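Local coordinates for protein porin (Rhodobacter capsulatus, PDB 2POR) that forms, as a homotrimer of beta barrels, outer-membrane channels for the passive diffusion of small hydrophilic solutes up to about 0.6 kDa, at residues A[68-73]-A[117-122]; A[128-133]-A[152-157]; A[256-261]-A[284-289]. One frame throughout, in Å; residues are numbered along the deposited sequence. Where two conformers were deposited one is given.

Interaction 1. Residues A[68-73]-A[117-122]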
ATOM      1  N   GLY A  68     -11.234 -18.088  25.353  1.00 20.84           N
ATOM      2  CA  GLY A  68     -10.059 -18.323  24.556  1.00 21.82           C
ATOM      3  C   GLY A  68     -10.065 -17.251  23.502  1.00 28.92           C
ATOM      4  O   GLY A  68     -10.742 -16.234  23.708  1.00 24.29           O
ATOM      5  N   LYS A  69      -9.401 -17.419  22.357  1.00 21.72           N
ATOM      6  CA  LYS A  69      -9.242 -16.349  21.383  1.00 18.84           C
ATOM      7  C   LYS A  69      -9.603 -16.900  19.996  1.00 23.51           C
ATOM      8  O   LYS A  69      -9.162 -17.999  19.658  1.00 20.90           O
ATOM      9  CB  LYS A  69      -7.794 -15.906  21.411  1.00 16.30           C
ATOM     10  CG  LYS A  69      -7.461 -14.767  20.448  1.00 16.85           C
ATOM     11  CD  LYS A  69      -5.960 -14.591  20.556  1.00 20.17           C
ATOM     12  CE  LYS A  69      -5.498 -13.542  19.596  1.00 31.92           C
ATOM     13  NZ  LYS A  69      -4.080 -13.276  19.783  1.00 46.73           N
ATOM     14  N   ILE A  70     -10.354 -16.168  19.224  1.00 19.45           N
ATOM     15  CA  ILE A  70     -10.737 -16.537  17.863  1.00 23.74           C
ATOM     16  C   ILE A  70     -10.057 -15.521  16.959  1.00 25.87           C
ATOM     17  O   ILE A  70     -10.294 -14.317  17.109  1.00 20.11           O
ATOM     18  CB  ILE A  70     -12.253 -16.430  17.707  1.00 25.58           C
ATOM     19  CG1 ILE A  70     -12.935 -17.434  18.627  1.00 43.31           C
ATOM     20  CG2 ILE A  70     -12.632 -16.705  16.254  1.00 33.44           C
ATOM     21  CD1 ILE A  70     -14.429 -17.107  18.798  1.00 57.37           C
ATOM     22  N   GLU A  71      -9.254 -15.934  15.987  1.00 19.38           N
ATOM     23  CA  GLU A  71      -8.526 -15.041  15.102  1.00 17.37           C
ATOM     24  C   GLU A  71      -8.878 -15.411  13.638  1.00 24.39           C
ATOM     25  O   GLU A  71      -8.914 -16.622  13.349  1.00 20.85           O
ATOM     26  CB  GLU A  71      -7.095 -15.268  15.415  1.00 15.42           C
ATOM     27  CG  GLU A  71      -6.147 -14.292  14.777  1.00 22.29           C
ATOM     28  CD  GLU A  71      -4.694 -14.507  15.193  1.00 23.14           C
ATOM     29  OE1 GLU A  71      -4.358 -15.633  15.516  1.00 42.67           O
ATOM     30  OE2 GLU A  71      -3.916 -13.543  15.208  1.00 53.77           O
ATOM     31  N   MET A  72      -9.113 -14.468  12.716  1.00 19.50           N
ATOM     32  CA  MET A  72      -9.466 -14.807  11.339  1.00 17.32           C
ATOM     33  C   MET A  72      -8.609 -13.944  10.454  1.00 23.46           C
ATOM     34  O   MET A  72      -8.403 -12.760  10.778  1.00 19.57           O
ATOM     35  CB  MET A  72     -10.915 -14.512  11.122  1.00 18.57           C
ATOM     36  CG  MET A  72     -11.428 -15.019   9.758  1.00 19.11           C
ATOM     37  SD  MET A  72     -13.200 -14.821   9.547  1.00 23.42           S
ATOM     38  CE  MET A  72     -13.752 -16.065  10.654  1.00 18.32           C
ATOM     39  N   GLY A  73      -8.047 -14.520   9.375  1.00 17.35           N
ATOM     40  CA  GLY A  73      -7.286 -13.773   8.375  1.00 14.94           C
ATOM     41  C   GLY A  73      -6.122 -14.640   7.971  1.00 13.51           C
ATOM     42  O   GLY A  73      -6.264 -15.857   7.847  1.00 18.04           O
ATOM     43  N   PRO A 117      -9.921 -15.755   4.141  1.00 19.89           N
ATOM     44  CA  PRO A 117      -9.215 -15.867   5.407  1.00 22.27           C
ATOM     45  C   PRO A 117      -9.303 -17.279   5.987  1.00 18.54           C
ATOM     46  O   PRO A 117     -10.237 -18.025   5.654  1.00 18.89           O
ATOM     47  CB  PRO A 117      -9.890 -14.790   6.251  1.00 15.27           C
ATOM     48  CG  PRO A 117     -11.331 -14.835   5.790  1.00 17.83           C
ATOM     49  CD  PRO A 117     -11.164 -15.002   4.283  1.00 17.26           C
ATOM     50  N   VAL A 118      -8.374 -17.687   6.875  1.00 16.16           N
ATOM     51  CA  VAL A 118      -8.504 -18.942   7.622  1.00 16.43           C
ATOM     52  C   VAL A 118      -8.755 -18.582   9.118  1.00 25.34           C
ATOM     53  O   VAL A 118      -8.642 -17.408   9.518  1.00 19.32           O
ATOM     54  CB  VAL A 118      -7.209 -19.864   7.452  1.00 18.45           C
ATOM     55  CG1 VAL A 118      -7.209 -20.176   5.911  1.00 15.26           C
ATOM     56  CG2 VAL A 118      -5.827 -19.274   7.802  1.00 15.58           C
ATOM     57  N   LEU A 119      -9.098 -19.554   9.951  1.00 20.33           N
ATOM     58  CA  LEU A 119      -9.482 -19.382  11.353  1.00 20.99           C
ATOM     59  C   LEU A 119      -8.530 -20.015  12.353  1.00 20.18           C
ATOM     60  O   LEU A 119      -8.060 -21.140  12.128  1.00 19.36           O
ATOM     61  CB  LEU A 119     -10.862 -19.969  11.479  1.00 19.83           C
ATOM     62  CG  LEU A 119     -11.524 -19.791  12.794  1.00 29.38           C
ATOM     63  CD1 LEU A 119     -12.054 -18.388  12.847  1.00 33.62           C
ATOM     64  CD2 LEU A 119     -12.656 -20.744  12.935  1.00 28.54           C
ATOM     65  N   LEU A 120      -8.165 -19.417  13.491  1.00 16.23           N
ATOM     66  CA  LEU A 120      -7.302 -20.078  14.469  1.00 12.16           C
ATOM     67  C   LEU A 120      -7.965 -19.830  15.813  1.00 23.81           C
ATOM     68  O   LEU A 120      -8.359 -18.703  16.103  1.00 18.46           O
ATOM     69  CB  LEU A 120      -5.926 -19.477  14.531  1.00 14.54           C
ATOM     70  CG  LEU A 120      -5.001 -19.911  15.640  1.00 17.59           C
ATOM     71  CD1 LEU A 120      -4.738 -21.405  15.542  1.00 20.38           C
ATOM     72  CD2 LEU A 120      -3.687 -19.130  15.534  1.00 15.97           C
ATOM     73  N   TYR A 121      -8.181 -20.854  16.597  1.00 22.12           N
ATOM     74  CA  TYR A 121      -8.759 -20.720  17.919  1.00 23.52           C
ATOM     75  C   TYR A 121      -7.672 -21.119  18.905  1.00 22.86           C
ATOM     76  O   TYR A 121      -7.054 -22.166  18.678  1.00 23.27           O
ATOM     77  CB  TYR A 121      -9.961 -21.641  18.061  1.00 22.24           C
ATOM     78  CG  TYR A 121     -10.398 -21.809  19.514  1.00 25.99           C
ATOM     79  CD1 TYR A 121     -11.065 -20.795  20.188  1.00 34.91           C
ATOM     80  CD2 TYR A 121     -10.053 -22.981  20.150  1.00 26.29           C
ATOM     81  CE1 TYR A 121     -11.378 -20.971  21.514  1.00 27.38           C
ATOM     82  CE2 TYR A 121     -10.355 -23.166  21.474  1.00 35.27           C
ATOM     83  CZ  TYR A 121     -11.014 -22.160  22.140  1.00 36.17           C
ATOM     84  OH  TYR A 121     -11.291 -22.377  23.478  1.00 35.43           O
ATOM     85  N   THR A 122      -7.395 -20.358  19.995  1.00 22.81           N
ATOM     86  CA  THR A 122      -6.436 -20.784  20.998  1.00 19.32           C
ATOM     87  C   THR A 122      -7.075 -20.569  22.371  1.00 27.70           C
ATOM     88  O   THR A 122      -7.988 -19.742  22.550  1.00 21.98           O
ATOM     89  CB  THR A 122      -5.149 -19.986  20.928  1.00 21.37           C
ATOM     90  OG1 THR A 122      -5.557 -18.641  20.766  1.00 27.26           O
ATOM     91  CG2 THR A 122      -4.246 -20.364  19.764  1.00 29.49           C
TER
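Leu119 reaches over toward strand 68-73 and lays its CD1 between two side chains of that strand: Met72 CE is 3.6 Å from Leu119 CD1, and Ile70 CG2 is 3.8 Å from it. The methionine gets there by an extended start and a late bend, chi3 -72°, that swings its methyl to the leucine, while Met72 CG rests 3.8 Å from Pro117 CB. On the same face Ile70 CG1 comes to the edge of the Tyr121 ring, near its plane and 4.2 Å from Tyr121 CD1. With CG anti to the backbone N (chi1 166°), the tyrosine leans over strand 68-73, bringing Tyr121 CD1 within 3.4 Å of Lys69 O, and its hydroxyl bonds to Phe67 O. A valine at Tyr121 would probably leave Phe67 O without this hydroxyl and open a gap beside Ile70 CG1. The other face carries Lys69, Glu71, Leu120 and Thr122: the Glu71 carboxylate touches Leu120 CD2 through OE1, whereas OE2 bonds to Thr60 OG1. Six backbone hydrogen bonds join the strands in reciprocal pairs, Lys69 with Thr122, Glu71 with Leu120 and Gly73 with Val118; the shortest is Lys69 N to Thr122 O, 2.7 Å. Ser23 of a neighbouring subunit packs on Met72 and Pro117, and Phe21 of that subunit on Leu119, so this end of the apolar face lies at a subunit interface of the homotrimer. An angle of 164° between the strand directions and the regular pairing are those of adjacent antiparallel strands in the 16-stranded porin barrel.

Interaction 2. Residues A[128-133]-A[152-157]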
ATOM      1  N   PHE A 128      -1.457 -25.540  30.492  1.00 27.81           N
ATOM      2  CA  PHE A 128      -1.877 -26.234  29.340  1.00 28.97           C
ATOM      3  C   PHE A 128      -2.366 -25.268  28.287  1.00 40.19           C
ATOM      4  O   PHE A 128      -3.007 -24.258  28.593  1.00 29.96           O
ATOM      5  CB  PHE A 128      -2.879 -27.144  29.927  1.00 27.26           C
ATOM      6  CG  PHE A 128      -3.793 -27.797  28.924  1.00 62.21           C
ATOM      7  CD1 PHE A 128      -3.384 -28.970  28.309  1.00 68.83           C
ATOM      8  CD2 PHE A 128      -5.035 -27.215  28.650  1.00 68.66           C
ATOM      9  CE1 PHE A 128      -4.243 -29.565  27.404  1.00 68.63           C
ATOM     10  CE2 PHE A 128      -5.888 -27.816  27.743  1.00 72.56           C
ATOM     11  CZ  PHE A 128      -5.482 -28.993  27.128  1.00 71.50           C
ATOM     12  N   SER A 129      -2.111 -25.641  27.038  1.00 32.05           N
ATOM     13  CA  SER A 129      -2.582 -24.866  25.897  1.00 30.97           C
ATOM     14  C   SER A 129      -3.165 -25.751  24.805  1.00 26.59           C
ATOM     15  O   SER A 129      -2.662 -26.857  24.594  1.00 27.36           O
ATOM     16  CB  SER A 129      -1.448 -24.080  25.294  1.00 27.55           C
ATOM     17  OG  SER A 129      -0.831 -23.160  26.178  1.00 47.00           O
ATOM     18  N   VAL A 130      -4.253 -25.337  24.178  1.00 28.17           N
ATOM     19  CA  VAL A 130      -4.804 -26.030  23.030  1.00 29.20           C
ATOM     20  C   VAL A 130      -5.061 -25.058  21.889  1.00 40.17           C
ATOM     21  O   VAL A 130      -5.348 -23.875  22.121  1.00 25.40           O
ATOM     22  CB  VAL A 130      -6.113 -26.700  23.312  1.00 24.69           C
ATOM     23  CG1 VAL A 130      -5.753 -27.909  24.081  1.00 34.50           C
ATOM     24  CG2 VAL A 130      -7.107 -25.794  23.991  1.00 27.14           C
ATOM     25  N   ALA A 131      -4.951 -25.516  20.640  1.00 24.58           N
ATOM     26  CA  ALA A 131      -5.225 -24.672  19.467  1.00 21.75           C
ATOM     27  C   ALA A 131      -5.992 -25.499  18.423  1.00 27.70           C
ATOM     28  O   ALA A 131      -5.896 -26.747  18.408  1.00 27.02           O
ATOM     29  CB  ALA A 131      -3.888 -24.164  18.900  1.00 16.82           C
ATOM     30  N   ALA A 132      -6.840 -24.885  17.614  1.00 24.98           N
ATOM     31  CA  ALA A 132      -7.570 -25.603  16.578  1.00 25.03           C
ATOM     32  C   ALA A 132      -7.711 -24.646  15.407  1.00 34.14           C
ATOM     33  O   ALA A 132      -7.929 -23.452  15.612  1.00 20.34           O
ATOM     34  CB  ALA A 132      -8.957 -26.005  17.084  1.00 23.74           C
ATOM     35  N   SER A 133      -7.552 -25.077  14.165  1.00 21.23           N
ATOM     36  CA  SER A 133      -7.621 -24.169  13.029  1.00 18.46           C
ATOM     37  C   SER A 133      -8.334 -24.821  11.835  1.00 24.03           C
ATOM     38  O   SER A 133      -8.416 -26.057  11.785  1.00 22.23           O
ATOM     39  CB  SER A 133      -6.218 -23.795  12.651  1.00 14.79           C
ATOM     40  OG  SER A 133      -5.362 -24.937  12.606  1.00 19.72           O
ATOM     41  N   VAL A 152      -5.250 -29.570  14.909  1.00 21.53           N
ATOM     42  CA  VAL A 152      -5.542 -29.481  16.334  1.00 23.07           C
ATOM     43  C   VAL A 152      -4.175 -29.706  17.002  1.00 29.71           C
ATOM     44  O   VAL A 152      -3.319 -30.436  16.475  1.00 27.21           O
ATOM     45  CB  VAL A 152      -6.643 -30.571  16.789  1.00 25.13           C
ATOM     46  CG1 VAL A 152      -7.969 -30.312  16.085  0.53 28.48           C
ATOM     47  CG2 VAL A 152      -6.167 -31.982  16.483  0.53 23.43           C
ATOM     48  N   ALA A 153      -3.859 -29.041  18.121  1.00 27.54           N
ATOM     49  CA  ALA A 153      -2.596 -29.257  18.821  1.00 23.02           C
ATOM     50  C   ALA A 153      -2.797 -28.980  20.324  1.00 25.00           C
ATOM     51  O   ALA A 153      -3.701 -28.206  20.690  1.00 23.08           O
ATOM     52  CB  ALA A 153      -1.527 -28.319  18.268  1.00 20.58           C
ATOM     53  N   ALA A 154      -2.017 -29.594  21.195  1.00 25.22           N
ATOM     54  CA  ALA A 154      -2.107 -29.355  22.631  1.00 31.60           C
ATOM     55  C   ALA A 154      -0.715 -29.324  23.169  1.00 28.50           C
ATOM     56  O   ALA A 154       0.177 -29.957  22.610  1.00 28.42           O
ATOM     57  CB  ALA A 154      -2.830 -30.449  23.336  1.00 24.29           C
ATOM     58  N   ALA A 155      -0.431 -28.556  24.212  1.00 26.24           N
ATOM     59  CA  ALA A 155       0.898 -28.516  24.786  1.00 31.59           C
ATOM     60  C   ALA A 155       0.739 -28.418  26.308  1.00 32.78           C
ATOM     61  O   ALA A 155      -0.302 -28.021  26.847  1.00 27.08           O
ATOM     62  CB  ALA A 155       1.684 -27.283  24.324  1.00 29.48           C
ATOM     63  N   TYR A 156       1.792 -28.809  26.982  1.00 27.28           N
ATOM     64  CA  TYR A 156       1.857 -28.775  28.414  1.00 27.65           C
ATOM     65  C   TYR A 156       3.258 -28.344  28.842  1.00 25.30           C
ATOM     66  O   TYR A 156       4.293 -28.882  28.425  1.00 31.37           O
ATOM     67  CB  TYR A 156       1.482 -30.170  28.906  1.00 40.64           C
ATOM     68  CG  TYR A 156       1.524 -30.274  30.429  1.00 72.25           C
ATOM     69  CD1 TYR A 156       0.586 -29.591  31.195  1.00 68.07           C
ATOM     70  CD2 TYR A 156       2.541 -31.017  31.035  1.00 78.75           C
ATOM     71  CE1 TYR A 156       0.682 -29.651  32.572  1.00 70.03           C
ATOM     72  CE2 TYR A 156       2.634 -31.081  32.413  1.00 76.52           C
ATOM     73  CZ  TYR A 156       1.700 -30.389  33.167  1.00 81.42           C
ATOM     74  OH  TYR A 156       1.788 -30.423  34.549  1.00 98.25           O
ATOM     75  N   THR A 157       3.303 -27.311  29.672  1.00 33.54           N
ATOM     76  CA  THR A 157       4.564 -26.846  30.194  1.00 41.02           C
ATOM     77  C   THR A 157       4.756 -27.368  31.622  1.00 45.31           C
ATOM     78  O   THR A 157       3.828 -27.326  32.428  1.00 47.36           O
ATOM     79  CB  THR A 157       4.557 -25.331  30.152  1.00 31.49           C
ATOM     80  OG1 THR A 157       4.165 -24.978  28.826  1.00 47.00           O
ATOM     81  CG2 THR A 157       5.926 -24.736  30.481  1.00 34.86           C
TER
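Phe128 leans across Ala155 and Ala154, and its atoms can be followed outward along the side chain. Phe128 CB lies 4.4 Å from Tyr156 CD1, at the edge of the tyrosine ring and near its plane. With chi1 at 165°, CG is set anti to the backbone N and the ring is carried over the opposing backbone: Phe128 CD1 comes within 3.5 Å of Ala155 O, approached obliquely. Farther out, Phe128 CE1 lies 4.4 Å from Ala154 CB. The Ala154 methyl also meets Val130 CG1 at 3.9 Å, so within 128-133 both Phe128 and Val130 touch Ala154. Val130 and Ala154 form a non-hydrogen-bonded pair, as do Phe128 with Tyr156 and Ala132 with Val152.

Between these pairs the backbones are tied by four hydrogen bonds, two joining Ser129 with Ala155 and two joining Ala131 with Ala153. Ala155 N to Ser129 O is the shortest, at 2.8 Å, while Ser129 N to Ala155 O is the straightest, with 169° at the hydrogen. All four donors stand 20° or more out of the acceptor's carbonyl plane. CA-H...O contacts supplement them, among them Ala154 CA to Ser129 O at 3.2 Å.

Phe128, Val152 and Tyr156 lie at the surface, Val130 less so. On the reverse face Ala131 and Ala153 pack against helix 78-83, a closeness consistent with their small size; its Leu82 touches both. The two are adjacent antiparallel strands in the wall of the 16-stranded porin barrel. Strand 128-134 is bordered on its other edge by strand 118-125, and strand 148-158 by strand 161-171, with Val152 and Ala154 bonded through their backbones to Tyr167 and Leu165.

Interaction 3. Residues A[256-261]-A[284-289]. With C8E ((hydroxyethyloxy)tri(ethyloxy)octane), chain E.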
ATOM      1  N   THR A 256      10.145 -42.568  -1.715  1.00 38.04           N
ATOM      2  CA  THR A 256      10.162 -42.738  -3.159  1.00 27.79           C
ATOM      3  C   THR A 256      10.588 -41.443  -3.836  1.00 45.76           C
ATOM      4  O   THR A 256      10.803 -41.500  -5.044  1.00 49.10           O
ATOM      5  CB  THR A 256       8.776 -43.183  -3.819  1.00 37.48           C
ATOM      6  OG1 THR A 256       7.913 -42.077  -3.867  1.00 37.65           O
ATOM      7  CG2 THR A 256       8.084 -44.293  -3.060  1.00 36.65           C
ATOM      8  N   ILE A 257      10.763 -40.267  -3.201  1.00 46.16           N
ATOM      9  CA  ILE A 257      11.156 -39.052  -3.926  1.00 36.33           C
ATOM     10  C   ILE A 257      12.572 -38.788  -3.517  1.00 45.12           C
ATOM     11  O   ILE A 257      13.474 -39.141  -4.265  1.00 39.40           O
ATOM     12  CB  ILE A 257      10.286 -37.793  -3.574  1.00 30.69           C
ATOM     13  CG1 ILE A 257       8.799 -38.110  -3.729  1.00 26.95           C
ATOM     14  CG2 ILE A 257      10.773 -36.607  -4.401  1.00 28.34           C
ATOM     15  CD1 ILE A 257       8.326 -38.706  -5.042  1.00 47.06           C
ATOM     16  N   ASP A 258      12.830 -38.243  -2.328  1.00 26.70           N
ATOM     17  CA  ASP A 258      14.181 -37.912  -1.932  1.00 20.95           C
ATOM     18  C   ASP A 258      14.184 -37.493  -0.436  1.00 21.68           C
ATOM     19  O   ASP A 258      13.124 -37.471   0.188  1.00 25.33           O
ATOM     20  CB  ASP A 258      14.697 -36.767  -2.819  1.00 24.31           C
ATOM     21  CG  ASP A 258      16.230 -36.738  -2.999  1.00 39.02           C
ATOM     22  OD1 ASP A 258      16.967 -37.562  -2.418  1.00 36.22           O
ATOM     23  OD2 ASP A 258      16.704 -35.870  -3.742  1.00 49.23           O
ATOM     24  N   ASP A 259      15.367 -37.213   0.105  1.00 32.03           N
ATOM     25  CA  ASP A 259      15.585 -36.728   1.451  1.00 35.51           C
ATOM     26  C   ASP A 259      16.543 -35.557   1.348  1.00 29.00           C
ATOM     27  O   ASP A 259      17.246 -35.406   0.345  1.00 29.90           O
ATOM     28  CB  ASP A 259      16.201 -37.789   2.368  1.00 29.16           C
ATOM     29  CG  ASP A 259      17.494 -38.447   1.886  1.00 32.42           C
ATOM     30  OD1 ASP A 259      18.549 -37.831   1.933  1.00 53.80           O
ATOM     31  OD2 ASP A 259      17.438 -39.594   1.459  1.00 66.04           O
ATOM     32  N   VAL A 260      16.556 -34.676   2.339  1.00 23.61           N
ATOM     33  CA  VAL A 260      17.488 -33.565   2.366  1.00 21.31           C
ATOM     34  C   VAL A 260      17.706 -33.267   3.859  1.00 25.64           C
ATOM     35  O   VAL A 260      16.819 -33.488   4.696  1.00 25.09           O
ATOM     36  CB  VAL A 260      16.857 -32.363   1.574  1.00 21.65           C
ATOM     37  CG1 VAL A 260      15.506 -31.909   2.145  1.00 22.43           C
ATOM     38  CG2 VAL A 260      17.886 -31.249   1.560  1.00 23.25           C
ATOM     39  N   THR A 261      18.932 -32.866   4.166  1.00 26.37           N
ATOM     40  CA  THR A 261      19.321 -32.359   5.465  1.00 29.83           C
ATOM     41  C   THR A 261      19.754 -30.921   5.183  1.00 28.17           C
ATOM     42  O   THR A 261      20.563 -30.650   4.283  1.00 27.71           O
ATOM     43  CB  THR A 261      20.494 -33.182   6.054  1.00 28.09           C
ATOM     44  OG1 THR A 261      19.960 -34.493   6.300  1.00 29.64           O
ATOM     45  CG2 THR A 261      21.107 -32.535   7.317  1.00 25.84           C
ATOM     46  N   ASN A 284      22.256 -26.921   2.539  1.00 25.13           N
ATOM     47  CA  ASN A 284      21.656 -28.227   2.655  1.00 24.84           C
ATOM     48  C   ASN A 284      22.621 -29.127   1.906  1.00 32.53           C
ATOM     49  O   ASN A 284      23.570 -28.674   1.268  1.00 27.71           O
ATOM     50  CB  ASN A 284      20.257 -28.295   2.018  1.00 22.73           C
ATOM     51  CG  ASN A 284      20.212 -27.943   0.554  1.00 35.10           C
ATOM     52  OD1 ASN A 284      21.025 -28.381  -0.260  1.00 32.48           O
ATOM     53  ND2 ASN A 284      19.283 -27.107   0.154  1.00 26.62           N
ATOM     54  N   ASP A 285      22.382 -30.410   2.004  1.00 26.45           N
ATOM     55  CA  ASP A 285      23.225 -31.393   1.334  1.00 41.39           C
ATOM     56  C   ASP A 285      22.814 -31.788  -0.094  1.00 38.31           C
ATOM     57  O   ASP A 285      23.241 -32.823  -0.611  1.00 41.71           O
ATOM     58  CB  ASP A 285      23.286 -32.653   2.214  1.00 22.77           C
ATOM     59  CG  ASP A 285      21.994 -33.443   2.393  1.00 23.18           C
ATOM     60  OD1 ASP A 285      20.916 -33.035   1.923  1.00 33.04           O
ATOM     61  OD2 ASP A 285      22.076 -34.492   3.035  1.00 41.33           O
ATOM     62  N   LEU A 286      21.923 -31.086  -0.774  1.00 31.53           N
ATOM     63  CA  LEU A 286      21.594 -31.491  -2.124  1.00 25.13           C
ATOM     64  C   LEU A 286      22.831 -31.224  -2.986  1.00 41.07           C
ATOM     65  O   LEU A 286      23.729 -30.458  -2.587  1.00 43.63           O
ATOM     66  CB  LEU A 286      20.408 -30.701  -2.619  1.00 27.21           C
ATOM     67  CG  LEU A 286      19.163 -31.125  -1.923  1.00 27.72           C
ATOM     68  CD1 LEU A 286      18.103 -30.214  -2.427  1.00 35.20           C
ATOM     69  CD2 LEU A 286      18.824 -32.589  -2.154  1.00 33.80           C
ATOM     70  N   PRO A 287      22.933 -31.915  -4.151  1.00 72.08           N
ATOM     71  CA  PRO A 287      24.068 -31.832  -5.076  1.00 57.25           C
ATOM     72  C   PRO A 287      24.577 -30.457  -5.532  1.00 55.50           C
ATOM     73  O   PRO A 287      25.773 -30.157  -5.432  1.00 64.32           O
ATOM     74  CB  PRO A 287      23.613 -32.724  -6.231  1.00 64.34           C
ATOM     75  CG  PRO A 287      22.101 -32.809  -6.109  1.00 69.23           C
ATOM     76  CD  PRO A 287      22.008 -32.969  -4.608  1.00 60.19           C
ATOM     77  N   ASN A 288      23.684 -29.622  -6.089  1.00 54.09           N
ATOM     78  CA  ASN A 288      24.060 -28.280  -6.575  1.00 73.15           C
ATOM     79  C   ASN A 288      24.474 -27.274  -5.482  1.00 74.10           C
ATOM     80  O   ASN A 288      25.519 -26.623  -5.614  1.00 75.41           O
ATOM     81  CB  ASN A 288      22.860 -27.701  -7.438  1.00 81.36           C
ATOM     82  CG  ASN A 288      22.447 -26.207  -7.323  1.00 97.42           C
ATOM     83  OD1 ASN A 288      23.183 -25.260  -7.641  1.00 97.46           O
ATOM     84  ND2 ASN A 288      21.222 -25.918  -6.882  1.00101.92           N
ATOM     85  N   SER A 289      23.641 -27.193  -4.427  1.00 69.19           N
ATOM     86  CA  SER A 289      23.699 -26.227  -3.352  1.00 50.17           C
ATOM     87  C   SER A 289      25.030 -25.709  -2.855  1.00 43.85           C
ATOM     88  O   SER A 289      25.863 -26.431  -2.286  1.00 46.69           O
ATOM     89  CB  SER A 289      22.920 -26.808  -2.184  1.00 52.12           C
ATOM     90  OG  SER A 289      21.584 -27.026  -2.649  1.00 71.82           O
TER
HETATM   91  C1  C8E E 545       4.950 -31.452   4.982  0.88 42.96           C
HETATM   92  C2  C8E E 545       4.977 -30.326   3.978  0.88 41.67           C
HETATM   93  C3  C8E E 545       6.410 -29.940   3.850  0.88 42.57           C
HETATM   94  C4  C8E E 545       6.369 -28.767   2.913  0.88 43.55           C
HETATM   95  C5  C8E E 545       7.507 -27.785   3.165  0.88 44.03           C
HETATM   96  C6  C8E E 545       8.906 -28.389   3.102  0.88 42.16           C
HETATM   97  C7  C8E E 545      10.015 -27.326   2.995  0.88 39.75           C
HETATM   98  C8  C8E E 545      11.296 -28.115   2.959  0.88 37.75           C
HETATM   99  O9  C8E E 545      12.516 -27.540   2.540  0.88 38.94           O
HETATM  100  C10 C8E E 545      13.160 -28.335   1.549  0.88 40.72           C
HETATM  101  C11 C8E E 545      14.579 -27.918   1.364  0.88 45.43           C
HETATM  102  O12 C8E E 545      15.204 -28.091   0.102  0.88 54.18           O
HETATM  103  C13 C8E E 545      15.106 -26.929  -0.730  0.88 63.79           C
HETATM  104  C14 C8E E 545      14.462 -27.108  -2.111  0.88 72.45           C
HETATM  105  O15 C8E E 545      14.985 -28.123  -2.996  0.88 79.05           O
HETATM  106  C16 C8E E 545      15.440 -27.638  -4.279  0.88 84.79           C
HETATM  107  C17 C8E E 545      16.962 -27.672  -4.573  0.88 88.54           C
HETATM  108  O18 C8E E 545      17.581 -27.664  -5.890  0.88 91.31           O
HETATM  109  C19 C8E E 545      17.660 -28.991  -6.491  0.88 93.11           C
HETATM  110  C20 C8E E 545      19.053 -29.562  -6.842  0.88 93.71           C
HETATM  111  O21 C8E E 545      20.034 -29.034  -5.938  0.88 93.34           O
HETATM  112  O   HOH W   1      19.781 -36.158   4.001  1.00 51.90           O
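The Asp285 carboxylate is met from above its plane by Thr261 N, which bonds to Asp285 OD1 at 3.0 Å and stands 51° out of that plane; the N-H points almost straight at the oxygen, 175° at the hydrogen. Asp285 OD2 lies 3.7 Å from Thr261 CB. The Asn284 amide has Val260 CG2 near its root, 3.8 Å from Asn284 CB, while its OD1 is gripped by Leu286 N, from above the carbonyl plane, and by Ser289 OG. The bond from Leu286 N makes an Asx turn, and Asn284 ND2 bonds to Arg97 O. Asp285 CG sits between its own backbone N and carbonyl carbon (chi1 66°), which turns the carboxylate back to Thr261, whose O receives Asp285 N. Leu286 packs its CG 3.7 Å from Val260 CG2 and offers CD1 to the detergent C8E, 3.5 Å from C17.

One water donates to Asp259 OD1 and Asp285 OD2 and accepts from Thr261 OG1. Those two carboxylate oxygens are 5.0 Å apart, so the shared water probably eases their like-charge repulsion, and a side-chain oxygen takes over as acceptor where regular strand pairing gives way to the loop.

All three contacts reach the same closed barrel sheet. Interactions 1 and 2, their centres about 14 Å apart, are joined through the adjacent strands 118-125 and 128-134, where Tyr121 N lies 2.8 Å from Ala132 O, a probable hydrogen bond. Interaction 1 has buried and partly exposed residues but none fully exposed, and meets another subunit through part of its apolar face; interaction 2 also puts residues on the surface, touches no other chain and has a helix against its alanines. Interaction 3, about 35 Å from interaction 1 between centres and across the chain's centre from it, is small and mixes buried with exposed residues. There strand meets loop, and carboxylate, water and detergent replace repeated backbone pairing.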